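Local coordinates for beta-gamma-crystallin (PDB 4IAU), which is of unknown function but binds calcium and belongs to the beta/gamma-crystallin family, built from Greek key strand motifs, at residues 114-119 against 147-152; 86-91 against 157-162; 97-102 against 106-111. All blocks are in the same frame, centred on the assembly; numbering follows the deposited sequence. Where two conformers were deposited one is given.

All three contacts lie in the same beta/gamma-crystallin domain, and all reach the sheet that contains strands 86-89, 98-101 and 115-118. Interactions 1 and 2 are wholly buried and apolar where they meet: 114-119 receives a leucine from a short helix, 86-91 a selenomethionine from strand 158-161. Their ends converge on one calcium ion, which takes Ser114 OG from the first and Lys90 O from the second. Interaction 3, between 97-102 and 106-111, is only partly buried; its leucine and isoleucines pack near an exposed lysine. It is nested within the loop closed by interaction 2 and precedes interaction 1 along the chain.

Interaction 1: residues 114-119 against 147-152; sequences SSALIS and GALGVA. With CA (calcium ion), chain B.
Strand residue Ser115 and helical Leu149 mark the closest approach of the two backbones, with CA atoms 7.8 Å apart, a separation that is bridged by side chains. Leu149 and Ala116 point toward each other, one from the short, weakly bonded helix 146-149, the other from strand 115-118. With CG beside its own backbone N (chi1 -64°), the leucine brings both branches over the alanine methyl: Ala116 CB lies 3.9 Å from Leu149 CD1 and equally 3.9 Å from CD2, so the methyl fits into the fork of the isobutyl group. Ile118, on the same face of the strand, lies farther along. Tyr143 and Leu125 also pack on Leu149, which places it in the interior between the sheets. The helix stops just beyond this leucine: Gly150 adopts a positive phi of 85° in a Schellman motif, and its N bonds to Gly147 O at 2.9 Å.

At the start of the strand the chemistry turns polar. Ser114 and Ser115 both face Tyr89 in a classic beta bulge, yet their hydroxyls serve different ends. Ser115, whose CB points away from the helix, has its OG hydrogen-bonded with His91 O and Phe94 N, tying the strand to the folded turn that follows strand 86-89. Ser114 OG coordinates calcium at 2.4 Å and is also hydrogen-bonded with Asn153 OD1, from the chain just past the second segment. Lys90 O and a water also bind the ion. With Gly112 O and Ser114 OG supplied by one Greek key and Asp154 OD1 by the other, and Asn153 in the second shell, the arrangement is consistent with the N/D-N/D-X-X-S/T-S calcium site of beta/gamma-crystallins.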
loop_
_atom_site.group_PDB
_atom_site.type_symbol
_atom_site.label_atom_id
_atom_site.label_comp_id
_atom_site.label_asym_id
_atom_site.label_seq_id
_atom_site.Cartn_x
_atom_site.Cartn_y
_atom_site.Cartn_z
ATOM N N SER A 114 -9.743 -4.676 -1.428
ATOM C CA SER A 114 -10.044 -4.686 -0.019
ATOM C C SER A 114 -9.398 -3.590 0.835
ATOM O O SER A 114 -9.750 -3.498 2.002
ATOM C CB SER A 114 -9.721 -6.054 0.606
ATOM O OG SER A 114 -10.439 -7.092 -0.047
ATOM N N SER A 115 -8.511 -2.765 0.303
ATOM C CA SER A 115 -7.987 -1.632 1.049
ATOM C C SER A 115 -7.400 -0.625 0.067
ATOM O O SER A 115 -7.229 -0.907 -1.131
ATOM C CB SER A 115 -6.963 -2.040 2.118
ATOM O OG SER A 115 -5.813 -2.657 1.540
ATOM N N ALA A 116 -7.086 0.585 0.581
ATOM C CA ALA A 116 -6.573 1.637 -0.283
ATOM C C ALA A 116 -5.825 2.677 0.536
ATOM O O ALA A 116 -6.175 2.941 1.683
ATOM C CB ALA A 116 -7.669 2.361 -1.047
ATOM N N LEU A 117 -4.841 3.300 -0.110
ATOM C CA LEU A 117 -4.182 4.480 0.384
ATOM C C LEU A 117 -4.427 5.606 -0.607
ATOM O O LEU A 117 -4.019 5.499 -1.755
ATOM C CB LEU A 117 -2.669 4.264 0.563
ATOM C CG LEU A 117 -2.329 3.259 1.648
ATOM C CD1 LEU A 117 -0.834 2.904 1.603
ATOM C CD2 LEU A 117 -2.691 3.796 3.026
ATOM N N ILE A 118 -5.080 6.686 -0.150
ATOM C CA ILE A 118 -5.309 7.840 -1.010
ATOM C C ILE A 118 -4.372 8.935 -0.531
ATOM O O ILE A 118 -4.531 9.466 0.577
ATOM C CB ILE A 118 -6.765 8.316 -1.031
ATOM C CG1 ILE A 118 -7.703 7.176 -1.432
ATOM C CG2 ILE A 118 -6.880 9.495 -1.973
ATOM C CD1 ILE A 118 -9.169 7.536 -1.546
ATOM N N SER A 119 -3.393 9.288 -1.362
ATOM C CA SER A 119 -2.459 10.348 -1.010
ATOM C C SER A 119 -2.909 11.708 -1.526
ATOM O O SER A 119 -2.663 12.728 -0.881
ATOM C CB SER A 119 -1.045 10.045 -1.512
ATOM O OG SER A 119 -0.139 11.103 -1.181
ATOM N N GLY A 147 -14.873 -1.351 3.932
ATOM C CA GLY A 147 -15.937 -0.551 4.566
ATOM C C GLY A 147 -15.479 0.859 4.800
ATOM O O GLY A 147 -16.261 1.790 4.590
ATOM N N ALA A 148 -14.246 1.077 5.207
ATOM C CA ALA A 148 -13.750 2.407 5.382
ATOM C C ALA A 148 -13.863 3.275 4.109
ATOM O O ALA A 148 -14.049 4.491 4.192
ATOM C CB ALA A 148 -12.338 2.342 5.914
ATOM N N LEU A 149 -13.736 2.654 2.913
ATOM C CA LEU A 149 -13.953 3.316 1.596
ATOM C C LEU A 149 -15.400 3.535 1.215
ATOM O O LEU A 149 -15.625 4.294 0.274
ATOM C CB LEU A 149 -13.363 2.540 0.432
ATOM C CG LEU A 149 -11.901 2.384 0.414
ATOM C CD1 LEU A 149 -11.385 1.305 -0.573
ATOM C CD2 LEU A 149 -11.174 3.722 0.093
ATOM N N GLY A 150 -16.326 2.992 1.905
ATOM C CA GLY A 150 -17.733 3.134 1.561
ATOM C C GLY A 150 -18.154 2.133 0.565
ATOM O O GLY A 150 -19.178 2.377 -0.034
ATOM N N VAL A 151 -17.424 1.011 0.377
ATOM C CA VAL A 151 -17.838 -0.004 -0.581
ATOM C C VAL A 151 -17.846 -1.366 0.090
ATOM O O VAL A 151 -17.166 -1.601 1.085
ATOM C CB VAL A 151 -16.918 0.008 -1.822
ATOM C CG1 VAL A 151 -17.131 1.292 -2.607
ATOM C CG2 VAL A 151 -15.442 -0.185 -1.476
ATOM N N ALA A 152 -18.589 -2.272 -0.520
ATOM C CA ALA A 152 -18.539 -3.662 -0.080
ATOM C C ALA A 152 -17.158 -4.237 -0.407
ATOM O O ALA A 152 -16.463 -3.836 -1.313
ATOM C CB ALA A 152 -19.651 -4.432 -0.769
HETATM CA CA CA B . -9.907 -8.727 -1.676
HETATM O O HOH W 1 -9.722 -10.572 -3.117
#

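Interaction 2: residues 86-91 against 157-162; sequences ATLYKH and KSMERE. With CA (calcium ion), chain B.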
loop_
_atom_site.group_PDB
_atom_site.type_symbol
_atom_site.label_atom_id
_atom_site.label_comp_id
_atom_site.label_asym_id
_atom_site.label_seq_id
_atom_site.Cartn_x
_atom_site.Cartn_y
_atom_site.Cartn_z
ATOM N N ALA A 86 -3.791 7.595 -5.770
ATOM C CA ALA A 86 -4.262 6.569 -4.861
ATOM C C ALA A 86 -3.693 5.218 -5.311
ATOM O O ALA A 86 -3.464 4.997 -6.499
ATOM C CB ALA A 86 -5.779 6.492 -4.845
ATOM N N THR A 87 -3.525 4.302 -4.347
ATOM C CA THR A 87 -3.174 2.905 -4.641
ATOM C C THR A 87 -4.212 2.007 -3.963
ATOM O O THR A 87 -4.578 2.244 -2.823
ATOM C CB THR A 87 -1.752 2.542 -4.183
ATOM O OG1 THR A 87 -0.823 3.325 -4.884
ATOM C CG2 THR A 87 -1.385 1.104 -4.459
ATOM N N LEU A 88 -4.671 1.007 -4.732
ATOM C CA LEU A 88 -5.630 0.011 -4.305
ATOM C C LEU A 88 -4.918 -1.328 -4.056
ATOM O O LEU A 88 -3.952 -1.630 -4.767
ATOM C CB LEU A 88 -6.706 -0.180 -5.356
ATOM C CG LEU A 88 -7.389 1.114 -5.806
ATOM C CD1 LEU A 88 -8.440 0.759 -6.865
ATOM C CD2 LEU A 88 -8.012 1.837 -4.646
ATOM N N TYR A 89 -5.436 -2.103 -3.133
ATOM C CA TYR A 89 -4.811 -3.371 -2.743
ATOM C C TYR A 89 -5.849 -4.473 -2.675
ATOM O O TYR A 89 -7.010 -4.262 -2.266
ATOM C CB TYR A 89 -4.137 -3.215 -1.384
ATOM C CG TYR A 89 -3.070 -2.176 -1.366
ATOM C CD1 TYR A 89 -1.756 -2.482 -1.672
ATOM C CD2 TYR A 89 -3.345 -0.843 -1.024
ATOM C CE1 TYR A 89 -0.746 -1.512 -1.648
ATOM C CE2 TYR A 89 -2.366 0.119 -1.010
ATOM C CZ TYR A 89 -1.056 -0.219 -1.328
ATOM O OH TYR A 89 -0.114 0.788 -1.295
ATOM N N LYS A 90 -5.426 -5.665 -3.084
ATOM C CA LYS A 90 -6.328 -6.826 -3.120
ATOM C C LYS A 90 -6.750 -7.255 -1.724
ATOM O O LYS A 90 -7.878 -7.683 -1.523
ATOM C CB LYS A 90 -5.631 -7.984 -3.821
ATOM C CG LYS A 90 -6.499 -9.221 -3.954
ATOM C CD LYS A 90 -5.805 -10.358 -4.659
ATOM C CE LYS A 90 -6.709 -11.541 -4.837
ATOM N NZ LYS A 90 -5.960 -12.683 -5.465
ATOM N N HIS A 91 -5.873 -7.172 -0.726
ATOM C CA HIS A 91 -6.183 -7.641 0.622
ATOM C C HIS A 91 -6.361 -6.452 1.571
ATOM O O HIS A 91 -5.909 -5.338 1.284
ATOM C CB HIS A 91 -5.123 -8.562 1.143
ATOM C CG HIS A 91 -4.879 -9.751 0.323
ATOM N ND1 HIS A 91 -5.894 -10.471 -0.249
ATOM C CD2 HIS A 91 -3.729 -10.313 -0.051
ATOM C CE1 HIS A 91 -5.359 -11.465 -0.941
ATOM N NE2 HIS A 91 -4.047 -11.414 -0.841
ATOM N N LYS A 157 -15.192 -1.239 -8.498
ATOM C CA LYS A 157 -14.997 -1.488 -9.909
ATOM C C LYS A 157 -14.559 -0.291 -10.706
ATOM O O LYS A 157 -13.970 -0.473 -11.801
ATOM C CB LYS A 157 -16.248 -2.117 -10.526
ATOM C CG LYS A 157 -16.360 -3.594 -10.248
ATOM C CD LYS A 157 -17.605 -4.189 -10.960
ATOM C CE LYS A 157 -17.640 -5.705 -10.867
ATOM N NZ LYS A 157 -17.690 -6.232 -9.475
ATOM N N SER A 158 -14.805 0.934 -10.287
ATOM C CA SER A 158 -14.295 2.096 -10.948
ATOM C C SER A 158 -14.139 3.216 -9.935
ATOM O O SER A 158 -14.803 3.201 -8.875
ATOM C CB SER A 158 -15.126 2.532 -12.145
ATOM O OG SER A 158 -16.460 2.839 -11.824
HETATM N N MSE A 159 -13.249 4.165 -10.230
HETATM C CA MSE A 159 -12.899 5.222 -9.295
HETATM C C MSE A 159 -12.516 6.432 -10.108
HETATM O O MSE A 159 -11.577 6.390 -10.870
HETATM C CB MSE A 159 -11.821 4.714 -8.330
HETATM C CG MSE A 159 -11.461 5.645 -7.207
HETATM SE SE MSE A 159 -10.420 4.667 -5.894
HETATM C CE MSE A 159 -9.493 6.135 -5.110
ATOM N N GLU A 160 -13.295 7.528 -9.941
ATOM C CA GLU A 160 -13.174 8.710 -10.761
ATOM C C GLU A 160 -12.538 9.819 -9.923
ATOM O O GLU A 160 -12.969 10.090 -8.793
ATOM C CB GLU A 160 -14.569 9.148 -11.282
ATOM C CG GLU A 160 -14.419 10.235 -12.311
ATOM C CD GLU A 160 -15.512 10.370 -13.324
ATOM O OE1 GLU A 160 -16.628 10.385 -12.794
ATOM O OE2 GLU A 160 -15.286 10.446 -14.562
ATOM N N ARG A 161 -11.523 10.477 -10.459
ATOM C CA ARG A 161 -10.899 11.597 -9.780
ATOM C C ARG A 161 -11.672 12.850 -10.119
ATOM O O ARG A 161 -11.884 13.152 -11.287
ATOM C CB ARG A 161 -9.429 11.695 -10.193
ATOM C CG ARG A 161 -8.684 12.717 -9.350
ATOM C CD ARG A 161 -7.246 12.672 -9.657
ATOM N NE ARG A 161 -6.519 13.595 -8.835
ATOM C CZ ARG A 161 -5.257 13.465 -8.403
ATOM N NH1 ARG A 161 -4.553 12.407 -8.780
ATOM N NH2 ARG A 161 -4.919 14.453 -7.611
ATOM N N GLU A 162 -12.052 13.587 -9.110
ATOM C CA GLU A 162 -12.794 14.842 -9.288
ATOM C C GLU A 162 -11.806 15.926 -9.573
ATOM O O GLU A 162 -10.567 15.923 -9.385
ATOM C CB GLU A 162 -13.617 15.156 -8.033
ATOM C CG GLU A 162 -14.631 14.155 -7.561
ATOM C CD GLU A 162 -15.556 14.627 -6.457
ATOM O OE1 GLU A 162 -15.126 15.400 -5.574
ATOM O OE2 GLU A 162 -16.755 14.246 -6.431
HETATM CA CA CA B . -9.907 -8.727 -1.676
HETATM O O HOH W 1 -9.722 -10.572 -3.117
#
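Ala86 and Leu88, successive inward-facing residues of strand 86-89, meet a single side chain of strand 158-161, selenomethionine Met159. The contact is purely apolar. Met159 sets its CG anti to the backbone N (chi1 -174°) and runs on extended, which carries its far end across the gap between two backbones whose nearest CA atoms, those of Ala86 and Arg161, are 9.7 Å apart. Its terminal methyl CE rests on Ala86 CB at 3.7 Å, while the selenium lies alongside Leu88 CD2 at 3.9 Å. Leucine and selenomethionine point in opposite directions and slide past each other, so they meet flank to flank. Trp123, Ile118 and Leu101 pack around Met159 as well.

These strands belong to different sheets, and their facing side chains help fill the centre of the beta sandwich formed by two Greek key motifs in a beta/gamma-crystallin domain.

Polar interactions lie outside this apolar centre. Metal coordination comes from the backbone: just past the strand, the chain delivers a main-chain carbonyl to the calcium ion, Lys90 O binding it at 2.3 Å. Among hydrogen bonds to neighbouring elements, Thr87 OG1 pairs with Asp100 OD1 on the adjacent strand, and Arg161 NH1 bonds to Val84 O, just ahead of strand 86-89.

Interaction 3: residues 97-102 against 106-111; sequences KELDLP and PRIDIG
Leu99 of strand 98-101 packs against two isoleucines, Ile108 and Ile110, of the irregular segment 106-111. The leucine extends toward them with CG anti to its backbone N (chi1 176°), and different parts of it meet the two partners. Near its root, Leu99 CB touches Ile110 CG2 at 3.8 Å; farther out, Leu99 CD2 reaches Ile108 CG2 at 4.0 Å and also lies 4.1 Å from Ile110 CG2. Both isoleucines thus offer their gamma methyl to the leucine, and each side chain crosses it at a slant.

The two isoleucines differ in how they hold that methyl. In Ile108, CG2 lies opposite the backbone N and CG1 beside it. Ile110 instead puts CG1 between its backbone N and carbonyl carbon (chi1 67°), the less common choice, which leaves CG2 beside the N and facing Leu99. The longer branch of Ile110 then ends with CD1 3.8 Å from Lys97 O, a contact of methyl with backbone carbonyl. In one of its two conformers, Lys97 also brings CD loosely near Ile110 CB, at the exposed margin of the contact. Toward the interior, Ile108 also packs on Leu88, Val113 and Met159.

Segment 106-111 departs from the sheet of strand 98-101: the backbones of Pro106 and Ile108 bond to Asp130 and Lys157, beside the opposing sheet. It occupies the position of the third (c) strand of the first Greek key, here irregular, which pairs with the sheet of the second motif, a crossing characteristic of the intertwined Greek keys of beta/gamma-crystallin domains.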
loop_
_atom_site.group_PDB
_atom_site.type_symbol
_atom_site.label_atom_id
_atom_site.label_comp_id
_atom_site.label_asym_id
_atom_site.label_seq_id
_atom_site.Cartn_x
_atom_site.Cartn_y
_atom_site.Cartn_z
ATOM N N LYS A 97 -1.841 -8.006 -4.381
ATOM C CA LYS A 97 -1.683 -7.261 -5.634
ATOM C C LYS A 97 -2.123 -5.831 -5.430
ATOM O O LYS A 97 -3.192 -5.560 -4.881
ATOM C CB LYS A 97 -2.541 -7.934 -6.693
ATOM C CG LYS A 97 -2.358 -7.367 -8.084
ATOM C CD LYS A 97 -2.966 -8.161 -9.189
ATOM C CE LYS A 97 -2.201 -9.367 -9.677
ATOM N NZ LYS A 97 -2.313 -9.436 -11.173
ATOM N N GLU A 98 -1.317 -4.887 -5.938
ATOM C CA GLU A 98 -1.641 -3.481 -5.885
ATOM C C GLU A 98 -1.924 -2.941 -7.302
ATOM O O GLU A 98 -1.526 -3.513 -8.325
ATOM C CB GLU A 98 -0.507 -2.651 -5.249
ATOM C CG GLU A 98 0.739 -2.535 -6.106
ATOM C CD GLU A 98 1.867 -1.730 -5.521
ATOM O OE1 GLU A 98 1.621 -0.888 -4.613
ATOM O OE2 GLU A 98 3.029 -1.938 -5.941
ATOM N N LEU A 99 -2.602 -1.802 -7.315
ATOM C CA LEU A 99 -2.917 -1.076 -8.533
ATOM C C LEU A 99 -2.824 0.405 -8.243
ATOM O O LEU A 99 -3.510 0.940 -7.357
ATOM C CB LEU A 99 -4.324 -1.413 -9.043
ATOM C CG LEU A 99 -4.778 -0.638 -10.247
ATOM C CD1 LEU A 99 -3.966 -0.985 -11.476
ATOM C CD2 LEU A 99 -6.268 -0.870 -10.445
ATOM N N ASP A 100 -1.954 1.116 -8.971
ATOM C CA ASP A 100 -1.786 2.536 -8.846
ATOM C C ASP A 100 -2.782 3.298 -9.731
ATOM O O ASP A 100 -2.959 2.988 -10.918
ATOM C CB ASP A 100 -0.383 2.950 -9.269
ATOM C CG ASP A 100 0.713 2.493 -8.293
ATOM O OD1 ASP A 100 0.418 2.373 -7.088
ATOM O OD2 ASP A 100 1.847 2.318 -8.744
ATOM N N LEU A 101 -3.419 4.313 -9.127
ATOM C CA LEU A 101 -4.332 5.231 -9.766
ATOM C C LEU A 101 -3.794 6.639 -9.675
ATOM O O LEU A 101 -4.082 7.387 -8.733
ATOM C CB LEU A 101 -5.749 5.220 -9.164
ATOM C CG LEU A 101 -6.695 4.133 -9.666
ATOM C CD1 LEU A 101 -6.244 2.715 -9.358
ATOM C CD2 LEU A 101 -8.087 4.361 -9.143
ATOM N N PRO A 102 -3.029 7.071 -10.701
ATOM C CA PRO A 102 -2.700 8.517 -10.785
ATOM C C PRO A 102 -3.916 9.360 -11.167
ATOM O O PRO A 102 -3.909 10.551 -10.906
ATOM C CB PRO A 102 -1.651 8.533 -11.906
ATOM C CG PRO A 102 -1.898 7.337 -12.740
ATOM C CD PRO A 102 -2.356 6.316 -11.779
ATOM N N PRO A 106 -11.684 3.493 -15.038
ATOM C CA PRO A 106 -13.022 3.028 -15.256
ATOM C C PRO A 106 -13.228 1.528 -15.074
ATOM O O PRO A 106 -14.352 1.052 -15.195
ATOM C CB PRO A 106 -13.285 3.435 -16.739
ATOM C CG PRO A 106 -11.921 3.251 -17.359
ATOM C CD PRO A 106 -10.954 3.739 -16.299
ATOM N N ARG A 107 -12.140 0.792 -14.877
ATOM C CA ARG A 107 -12.291 -0.668 -14.869
ATOM C C ARG A 107 -11.134 -1.276 -14.064
ATOM O O ARG A 107 -10.043 -1.542 -14.577
ATOM C CB ARG A 107 -12.362 -1.243 -16.273
ATOM C CG ARG A 107 -12.715 -2.713 -16.220
ATOM C CD ARG A 107 -13.584 -3.067 -17.382
ATOM N NE ARG A 107 -13.681 -4.499 -17.521
ATOM C CZ ARG A 107 -14.206 -5.148 -18.524
ATOM N NH1 ARG A 107 -14.811 -4.433 -19.465
ATOM N NH2 ARG A 107 -14.189 -6.475 -18.565
ATOM N N ILE A 108 -11.410 -1.486 -12.792
ATOM C CA ILE A 108 -10.486 -2.047 -11.814
ATOM C C ILE A 108 -10.706 -3.543 -11.725
ATOM O O ILE A 108 -11.840 -3.995 -11.495
ATOM C CB ILE A 108 -10.712 -1.388 -10.455
ATOM C CG1 ILE A 108 -10.448 0.099 -10.518
ATOM C CG2 ILE A 108 -9.902 -2.088 -9.353
ATOM C CD1 ILE A 108 -11.061 0.918 -9.443
ATOM N N ASP A 109 -9.665 -4.337 -11.889
ATOM C CA ASP A 109 -9.729 -5.771 -11.949
ATOM C C ASP A 109 -8.476 -6.389 -11.286
ATOM O O ASP A 109 -7.610 -6.857 -12.012
ATOM C CB ASP A 109 -9.920 -6.214 -13.426
ATOM C CG ASP A 109 -10.312 -7.661 -13.639
ATOM O OD1 ASP A 109 -10.331 -8.463 -12.674
ATOM O OD2 ASP A 109 -10.557 -8.020 -14.822
ATOM N N ILE A 110 -8.390 -6.436 -9.964
ATOM C CA ILE A 110 -7.231 -6.960 -9.214
ATOM C C ILE A 110 -7.626 -8.183 -8.380
ATOM O O ILE A 110 -6.808 -8.616 -7.545
ATOM C CB ILE A 110 -6.537 -5.920 -8.346
ATOM C CG1 ILE A 110 -7.351 -5.420 -7.200
ATOM C CG2 ILE A 110 -6.019 -4.805 -9.254
ATOM C CD1 ILE A 110 -6.568 -4.479 -6.241
ATOM N N GLY A 111 -8.774 -8.766 -8.622
ATOM C CA GLY A 111 -9.206 -9.925 -7.848
ATOM C C GLY A 111 -9.946 -9.515 -6.609
ATOM O O GLY A 111 -10.146 -10.396 -5.754
#